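Local coordinates for protein threonine phosphate decarboxylase-like enzyme (Sulfurospirillum multivorans, PDB 6OUX) that uses pyridoxal phosphate to decarboxylate L-serine O-phosphate to ethanolamine O-phosphate, a precursor of the nucleotide-loop linkage in norcobamides, at residues I207-I212 and V236-S241; V124-P129 and T173-N178; E93-K98 and Y255-S260. All blocks are in the same frame, centred on the assembly; numbering follows the deposited sequence.

Interaction 1 of 3, residues I207-I212 and V236-S241; sequences IDESFI and VIIVKS
S210 and S241 meet because S210 turns OG to the side of its own backbone N, opposite the carbonyl carbon (chi1 -72°), where OG accepts the N-H of S241 at an N to OG distance of 2.9 Å. D208, whose CG is trans to its N (chi1 -178°), sets OD1 against the same serine: S210 OG donates to the syn lone pair of OD1, while S210 N reaches OD1 on its anti side, tilted 34° from the carboxylate plane, closing an Asx turn. S210 OG thus accepts from one strand and donates to the other. With an alanine at D208, S210 OG and N lose their shared acceptor, and the hydroxyl would probably be free to swing away from S241. Strands 204-208 and 236-241, joined through helix 227-232, form a parallel beta-alpha-beta unit: I207 N donates to I237 O (2.7 Å), V239 N to I207 O (2.8 Å) and E209 N to V239 O (2.9 Å). On one face I207 CB lies 4.0 Å from I238 CD1, the two isoleucines side by side. Past the strand end, E209 OE2 rests 3.4 Å from K240 CD; E209 OE1 bonds S226, and K240 NZ pairs with D245.

Interaction 2 of 3, residues V124-P129 and T173-N178; sequences VALMIP and TVVLIN
M127 reaches across to L176 and I177 by its last carbon. CB leaves its strand more or less alongside the gap, and CG follows beside the backbone N (chi1 -65°), neither of them approaching the partner strand closely. The chain runs on extended to SD and then bends at chi3 (-65°), which turns CE inward: CE lies 3.7 Å from I177 N and 4.0 Å from L176 CA, with L176 CD2 at 4.2 Å. The methyl group therefore sits near a buried I177 N-H that has no hydrogen-bonding partner in the model. F157 also packs against this methionine.

Earlier along the strands the backbones bond directly, A125 N to T173 O (3.0 Å) and V175 N to A125 O (3.1 Å). Beyond that point they spread apart, and two waters fill in. One donates to both A125 O and V175 O; the other accepts from M127 N and donates to V175 O, replacing the direct bond that the parallel register would otherwise place there. On one face of the sheet L126 CD2 lies 3.7 Å from V175 CG2, the two side chains pointing the same way; on the other, A125 CB meets V174 CG2 at 4.0 Å. Such neighbouring parallel strands form most of the central mixed sheet of the large domain in the aminotransferase fold, and here strand 173-177 leads toward N181, which probably binds the substrate O-phospho-L-serine.

Interaction 3 of 3, residues E93-K98 and Y255-S260; sequences ESLHVK and YALMDS
The backbones of V97 and L257 stay well apart, their CA atoms 8.5 Å from each other, although the touching parts run in nearly the same direction, 20° apart. H96, with a positive phi of 70°, is where the chain breaks from helix 84-95, and V97 continues in an extended form. On the other side, strand 254-257 gives way to a short connection that ends at D259, the N-cap of helix 260-266, whose OD2 accepts from K262 N. With that spacing no backbone atoms can bond across the contact, and side chains have to bridge it.

L95 does most of the bridging, through a single methyl group. Its CD2 lies 3.5 Å from CE2 of the Y255 ring, which it meets obliquely, and 3.8 Å from L257 CD2, so that one carbon is wedged between an aromatic ring and an aliphatic branch. Y255 reaches it because its CG stands between the backbone N and the carbonyl carbon (chi1 73°), from where the ring comes up to L95 from the opposite direction. L257 CG also lies at the edge of this ring, in its plane, so the leucine lies against the rim of the ring, and both side chains contact L95 CD2. V97 adds a looser contact, with CG2 4.3 Å from L257 CD1. T227 and F230 of helix 227-232 touch both V97 and L257, and I102 of the edge strand 102-105 touches L95 and L257.

Toward the surface the contact thins to K98 CE beside S260 OG at 4.2 Å, the lysine's NZ being engaged in a salt bridge with E100. What is packed here is the end of a helix against strand 254-257, the one antiparallel strand of the seven-stranded sheet that is a hallmark of fold type I pyridoxal phosphate enzymes.

How the interactions relate
From the N terminus, segment 93-98 comes first and finds its partner, 255-260, last, so interaction 3 closes a long loop that encloses both other contacts. Inside it, interaction 2 closes when the chain returns at 173-178, before interaction 1 opens at 207-212 and closes at 236-241; these two are in series and nothing crosses. All three reach the same seven-stranded sheet. Strands 173-177 and 204-208 are neighbours, joined by probable backbone bonds from D208 to L176 and N178, while strand 236-241 lies beside 254-257. Interactions 2 and 3, about 22 Å apart between centres, do not touch and are linked through interaction 1.

Interaction 1 of 3, residues I207-I212 and V236-S241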
# COMPACT_ATOMS: atom_id res chain seq x y z
N ILE A 207 0.60 -14.20 16.17
CA ILE A 207 -0.49 -13.71 17.02
C ILE A 207 -0.90 -12.35 16.49
O ILE A 207 -0.12 -11.37 16.59
CB ILE A 207 -0.06 -13.56 18.51
CG1 ILE A 207 0.52 -14.87 19.04
CG2 ILE A 207 -1.25 -13.11 19.31
CD1 ILE A 207 1.10 -14.87 20.45
N ASP A 208 -2.12 -12.29 15.98
CA ASP A 208 -2.76 -11.04 15.54
C ASP A 208 -3.47 -10.38 16.73
O ASP A 208 -4.58 -10.81 17.16
CB ASP A 208 -3.69 -11.28 14.36
CG ASP A 208 -4.34 -10.01 13.86
OD1 ASP A 208 -4.13 -8.89 14.37
OD2 ASP A 208 -5.12 -10.16 12.90
N GLU A 209 -2.84 -9.35 17.28
CA GLU A 209 -3.44 -8.63 18.40
C GLU A 209 -4.08 -7.32 17.97
O GLU A 209 -4.08 -6.34 18.76
CB GLU A 209 -2.38 -8.36 19.49
CG GLU A 209 -1.23 -7.49 19.00
CD GLU A 209 -0.43 -6.89 20.14
OE1 GLU A 209 -0.66 -7.31 21.34
OE2 GLU A 209 0.46 -6.04 19.83
N SER A 210 -4.61 -7.28 16.79
CA SER A 210 -5.16 -6.03 16.20
C SER A 210 -6.25 -5.38 17.07
O SER A 210 -6.48 -4.15 17.00
CB SER A 210 -5.68 -6.27 14.76
OG SER A 210 -4.62 -6.46 13.82
N PHE A 211 -6.99 -6.20 17.81
CA PHE A 211 -8.04 -5.68 18.73
C PHE A 211 -7.70 -5.56 20.21
O PHE A 211 -8.62 -5.34 21.04
CB PHE A 211 -9.32 -6.54 18.52
CG PHE A 211 -9.71 -6.60 17.08
CD1 PHE A 211 -10.13 -5.46 16.45
CD2 PHE A 211 -9.54 -7.75 16.34
CE1 PHE A 211 -10.46 -5.48 15.11
CE2 PHE A 211 -9.81 -7.75 14.99
CZ PHE A 211 -10.30 -6.62 14.38
N ILE A 212 -6.43 -5.74 20.58
CA ILE A 212 -6.08 -5.92 21.98
C ILE A 212 -6.22 -4.60 22.79
O ILE A 212 -6.40 -4.63 23.99
CB ILE A 212 -4.66 -6.52 22.18
CG1 ILE A 212 -4.54 -7.17 23.58
CG2 ILE A 212 -3.57 -5.50 21.89
CD1 ILE A 212 -3.32 -8.02 23.78
N VAL A 236 7.52 -16.59 18.63
CA VAL A 236 6.40 -15.70 18.45
C VAL A 236 6.63 -14.61 17.39
O VAL A 236 7.66 -13.90 17.41
CB VAL A 236 5.95 -15.13 19.80
CG1 VAL A 236 4.97 -13.95 19.67
CG2 VAL A 236 5.30 -16.26 20.59
N ILE A 237 5.59 -14.42 16.60
CA ILE A 237 5.43 -13.28 15.71
C ILE A 237 4.17 -12.54 16.09
O ILE A 237 3.08 -13.15 16.18
CB ILE A 237 5.36 -13.71 14.26
CG1 ILE A 237 6.70 -14.28 13.83
CG2 ILE A 237 5.03 -12.54 13.35
CD1 ILE A 237 6.67 -15.15 12.60
N ILE A 238 4.33 -11.26 16.41
CA ILE A 238 3.18 -10.41 16.73
C ILE A 238 2.79 -9.62 15.51
O ILE A 238 3.64 -9.01 14.84
CB ILE A 238 3.50 -9.43 17.90
CG1 ILE A 238 3.93 -10.19 19.15
CG2 ILE A 238 2.31 -8.52 18.19
CD1 ILE A 238 2.88 -11.14 19.73
N VAL A 239 1.50 -9.59 15.20
CA VAL A 239 1.04 -8.75 14.12
C VAL A 239 -0.09 -7.85 14.64
O VAL A 239 -0.93 -8.31 15.41
CB VAL A 239 0.48 -9.61 12.94
CG1 VAL A 239 0.04 -8.72 11.84
CG2 VAL A 239 1.50 -10.56 12.38
N LYS A 240 -0.14 -6.60 14.17
CA LYS A 240 -1.12 -5.62 14.72
C LYS A 240 -1.43 -4.54 13.69
O LYS A 240 -0.53 -3.90 13.16
CB LYS A 240 -0.61 -5.01 16.03
CG LYS A 240 -1.58 -4.03 16.64
CD LYS A 240 -1.38 -3.75 18.12
CE LYS A 240 -2.50 -2.87 18.62
NZ LYS A 240 -2.44 -1.59 17.87
N SER A 241 -2.72 -4.35 13.44
CA SER A 241 -3.20 -3.25 12.68
C SER A 241 -2.92 -1.98 13.44
O SER A 241 -2.93 -1.95 14.66
CB SER A 241 -4.68 -3.43 12.38
OG SER A 241 -5.19 -2.22 11.84
O HOH W 1 -6.05 -1.96 15.02

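Interaction 2 of 3, residues V124-P129 and T173-N178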
# COMPACT_ATOMS: atom_id res chain seq x y z
N VAL A 124 -0.19 -25.47 8.35
CA VAL A 124 -0.65 -24.35 9.22
C VAL A 124 -1.96 -24.72 9.93
O VAL A 124 -2.84 -25.40 9.35
CB VAL A 124 -0.79 -23.07 8.39
CG1 VAL A 124 -1.79 -23.25 7.28
CG2 VAL A 124 -1.10 -21.85 9.30
N ALA A 125 -2.01 -24.42 11.22
CA ALA A 125 -3.21 -24.61 12.04
C ALA A 125 -3.90 -23.25 12.22
O ALA A 125 -3.27 -22.27 12.70
CB ALA A 125 -2.90 -25.24 13.38
N LEU A 126 -5.15 -23.21 11.78
CA LEU A 126 -6.06 -22.04 11.96
C LEU A 126 -7.22 -22.42 12.84
O LEU A 126 -7.60 -23.60 12.93
CB LEU A 126 -6.62 -21.57 10.63
CG LEU A 126 -5.65 -21.32 9.48
CD1 LEU A 126 -6.46 -20.93 8.24
CD2 LEU A 126 -4.71 -20.19 9.86
N MET A 127 -7.82 -21.42 13.50
CA MET A 127 -9.06 -21.68 14.23
C MET A 127 -10.24 -21.36 13.33
O MET A 127 -10.14 -20.56 12.40
CB MET A 127 -9.13 -20.85 15.51
CG MET A 127 -8.08 -21.20 16.59
SD MET A 127 -8.25 -19.91 17.87
CE MET A 127 -7.77 -18.34 17.04
N ILE A 128 -11.38 -21.91 13.68
CA ILE A 128 -12.63 -21.64 13.00
C ILE A 128 -13.72 -21.45 14.08
O ILE A 128 -13.81 -22.24 15.03
CB ILE A 128 -12.93 -22.84 12.06
CG1 ILE A 128 -14.21 -22.67 11.29
CG2 ILE A 128 -13.11 -24.12 12.86
CD1 ILE A 128 -14.51 -23.86 10.39
N PRO A 129 -14.57 -20.40 13.96
CA PRO A 129 -14.61 -19.41 12.95
C PRO A 129 -13.62 -18.29 13.08
O PRO A 129 -13.24 -17.96 14.18
CB PRO A 129 -16.00 -18.83 13.10
CG PRO A 129 -16.36 -19.06 14.47
CD PRO A 129 -15.74 -20.34 14.82
N THR A 173 3.40 -23.83 11.49
CA THR A 173 2.94 -22.43 11.67
C THR A 173 1.53 -22.49 12.26
O THR A 173 0.68 -23.32 11.85
CB THR A 173 2.90 -21.68 10.34
OG1 THR A 173 4.19 -21.78 9.71
CG2 THR A 173 2.52 -20.15 10.49
N VAL A 174 1.31 -21.67 13.27
CA VAL A 174 -0.02 -21.49 13.83
C VAL A 174 -0.41 -19.98 13.74
O VAL A 174 0.47 -19.12 13.79
CB VAL A 174 0.07 -21.96 15.29
CG1 VAL A 174 -0.92 -21.35 16.20
CG2 VAL A 174 0.13 -23.51 15.33
N VAL A 175 -1.70 -19.72 13.50
CA VAL A 175 -2.29 -18.31 13.57
C VAL A 175 -3.33 -18.21 14.69
O VAL A 175 -4.27 -18.97 14.71
CB VAL A 175 -2.93 -17.89 12.28
CG1 VAL A 175 -3.43 -16.42 12.34
CG2 VAL A 175 -1.99 -18.08 11.12
N LEU A 176 -3.08 -17.32 15.67
CA LEU A 176 -4.02 -17.03 16.73
C LEU A 176 -4.41 -15.53 16.57
O LEU A 176 -3.59 -14.66 16.22
CB LEU A 176 -3.43 -17.27 18.11
CG LEU A 176 -2.91 -18.69 18.44
CD1 LEU A 176 -2.23 -18.78 19.79
CD2 LEU A 176 -4.06 -19.69 18.41
N ILE A 177 -5.68 -15.27 16.69
CA ILE A 177 -6.20 -13.91 16.64
C ILE A 177 -6.70 -13.60 18.07
O ILE A 177 -7.61 -14.28 18.54
CB ILE A 177 -7.33 -13.78 15.67
CG1 ILE A 177 -7.04 -14.49 14.33
CG2 ILE A 177 -7.70 -12.28 15.44
CD1 ILE A 177 -5.88 -13.96 13.56
N ASN A 178 -6.15 -12.61 18.75
CA ASN A 178 -6.46 -12.43 20.17
C ASN A 178 -6.49 -10.93 20.49
O ASN A 178 -5.45 -10.29 20.46
CB ASN A 178 -5.47 -13.17 21.04
CG ASN A 178 -5.94 -13.29 22.45
OD1 ASN A 178 -7.11 -13.62 22.70
ND2 ASN A 178 -5.07 -12.99 23.39
O HOH W 2 -4.44 -21.64 15.14
O HOH W 3 -6.81 -18.74 13.23

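Interaction 3 of 3, residues E93-K98 and Y255-S260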
# COMPACT_ATOMS: atom_id res chain seq x y z
N GLU A 93 11.16 3.41 19.53
CA GLU A 93 10.89 4.27 20.65
C GLU A 93 9.67 3.77 21.43
O GLU A 93 9.82 3.23 22.55
CB GLU A 93 10.66 5.70 20.12
CG GLU A 93 10.08 6.72 21.11
CD GLU A 93 9.74 8.02 20.41
OE1 GLU A 93 10.61 8.94 20.39
OE2 GLU A 93 8.61 8.12 19.86
N SER A 94 8.49 3.89 20.83
CA SER A 94 7.26 3.61 21.58
C SER A 94 6.96 2.15 21.79
O SER A 94 6.26 1.83 22.74
CB SER A 94 6.06 4.30 20.97
OG SER A 94 5.85 3.87 19.67
N LEU A 95 7.47 1.26 20.93
CA LEU A 95 7.28 -0.17 21.15
C LEU A 95 8.27 -0.80 22.16
O LEU A 95 7.92 -1.82 22.76
CB LEU A 95 7.31 -0.95 19.85
CG LEU A 95 6.03 -1.17 19.02
CD1 LEU A 95 5.17 0.05 18.81
CD2 LEU A 95 6.43 -1.72 17.67
N HIS A 96 9.47 -0.23 22.31
CA HIS A 96 10.51 -0.72 23.25
C HIS A 96 11.05 -2.01 22.73
O HIS A 96 11.11 -3.04 23.43
CB HIS A 96 10.01 -0.86 24.71
CG HIS A 96 9.45 0.41 25.26
ND1 HIS A 96 8.17 0.51 25.76
CD2 HIS A 96 9.95 1.66 25.25
CE1 HIS A 96 7.93 1.76 26.10
NE2 HIS A 96 8.99 2.49 25.80
N VAL A 97 11.40 -1.97 21.46
CA VAL A 97 11.88 -3.13 20.78
C VAL A 97 12.95 -2.65 19.84
O VAL A 97 12.88 -1.55 19.32
CB VAL A 97 10.76 -3.82 19.96
CG1 VAL A 97 11.31 -5.03 19.28
CG2 VAL A 97 9.57 -4.25 20.83
N LYS A 98 13.90 -3.52 19.58
CA LYS A 98 14.90 -3.33 18.59
C LYS A 98 14.29 -2.97 17.22
O LYS A 98 13.43 -3.68 16.74
CB LYS A 98 15.69 -4.62 18.53
CG LYS A 98 16.70 -4.77 17.40
CD LYS A 98 17.54 -6.03 17.66
CE LYS A 98 18.38 -6.42 16.47
NZ LYS A 98 19.16 -5.23 16.09
N TYR A 255 1.83 -3.35 11.68
CA TYR A 255 3.23 -3.78 11.88
C TYR A 255 3.28 -5.23 12.37
O TYR A 255 2.26 -5.82 12.75
CB TYR A 255 3.99 -2.83 12.82
CG TYR A 255 3.58 -2.94 14.31
CD1 TYR A 255 2.52 -2.24 14.82
CD2 TYR A 255 4.26 -3.76 15.16
CE1 TYR A 255 2.16 -2.33 16.17
CE2 TYR A 255 3.90 -3.89 16.49
CZ TYR A 255 2.85 -3.19 16.97
OH TYR A 255 2.52 -3.34 18.26
N ALA A 256 4.46 -5.80 12.30
CA ALA A 256 4.78 -7.09 12.90
C ALA A 256 6.09 -7.01 13.64
O ALA A 256 7.00 -6.25 13.24
CB ALA A 256 4.88 -8.17 11.86
N LEU A 257 6.21 -7.81 14.70
CA LEU A 257 7.47 -8.06 15.44
C LEU A 257 7.88 -9.50 15.10
O LEU A 257 7.10 -10.44 15.28
CB LEU A 257 7.26 -7.93 16.94
CG LEU A 257 6.61 -6.62 17.43
CD1 LEU A 257 6.48 -6.59 18.94
CD2 LEU A 257 7.34 -5.37 16.98
N MET A 258 9.08 -9.65 14.58
CA MET A 258 9.55 -10.93 14.14
C MET A 258 11.07 -10.97 14.10
O MET A 258 11.75 -9.98 14.37
CB MET A 258 8.92 -11.33 12.78
CG MET A 258 9.23 -10.44 11.59
SD MET A 258 8.42 -10.96 10.00
CE MET A 258 7.22 -9.91 9.88
N ASP A 259 11.58 -12.14 13.78
CA ASP A 259 13.03 -12.38 13.71
C ASP A 259 13.70 -11.34 12.79
O ASP A 259 13.24 -11.14 11.69
CB ASP A 259 13.26 -13.81 13.18
CG ASP A 259 14.70 -14.13 13.03
OD1 ASP A 259 15.38 -14.40 14.08
OD2 ASP A 259 15.20 -14.02 11.90
N SER A 260 14.74 -10.66 13.26
CA SER A 260 15.35 -9.59 12.47
C SER A 260 16.06 -10.09 11.23
O SER A 260 16.07 -9.38 10.18
CB SER A 260 16.28 -8.71 13.32
OG SER A 260 17.30 -9.50 13.85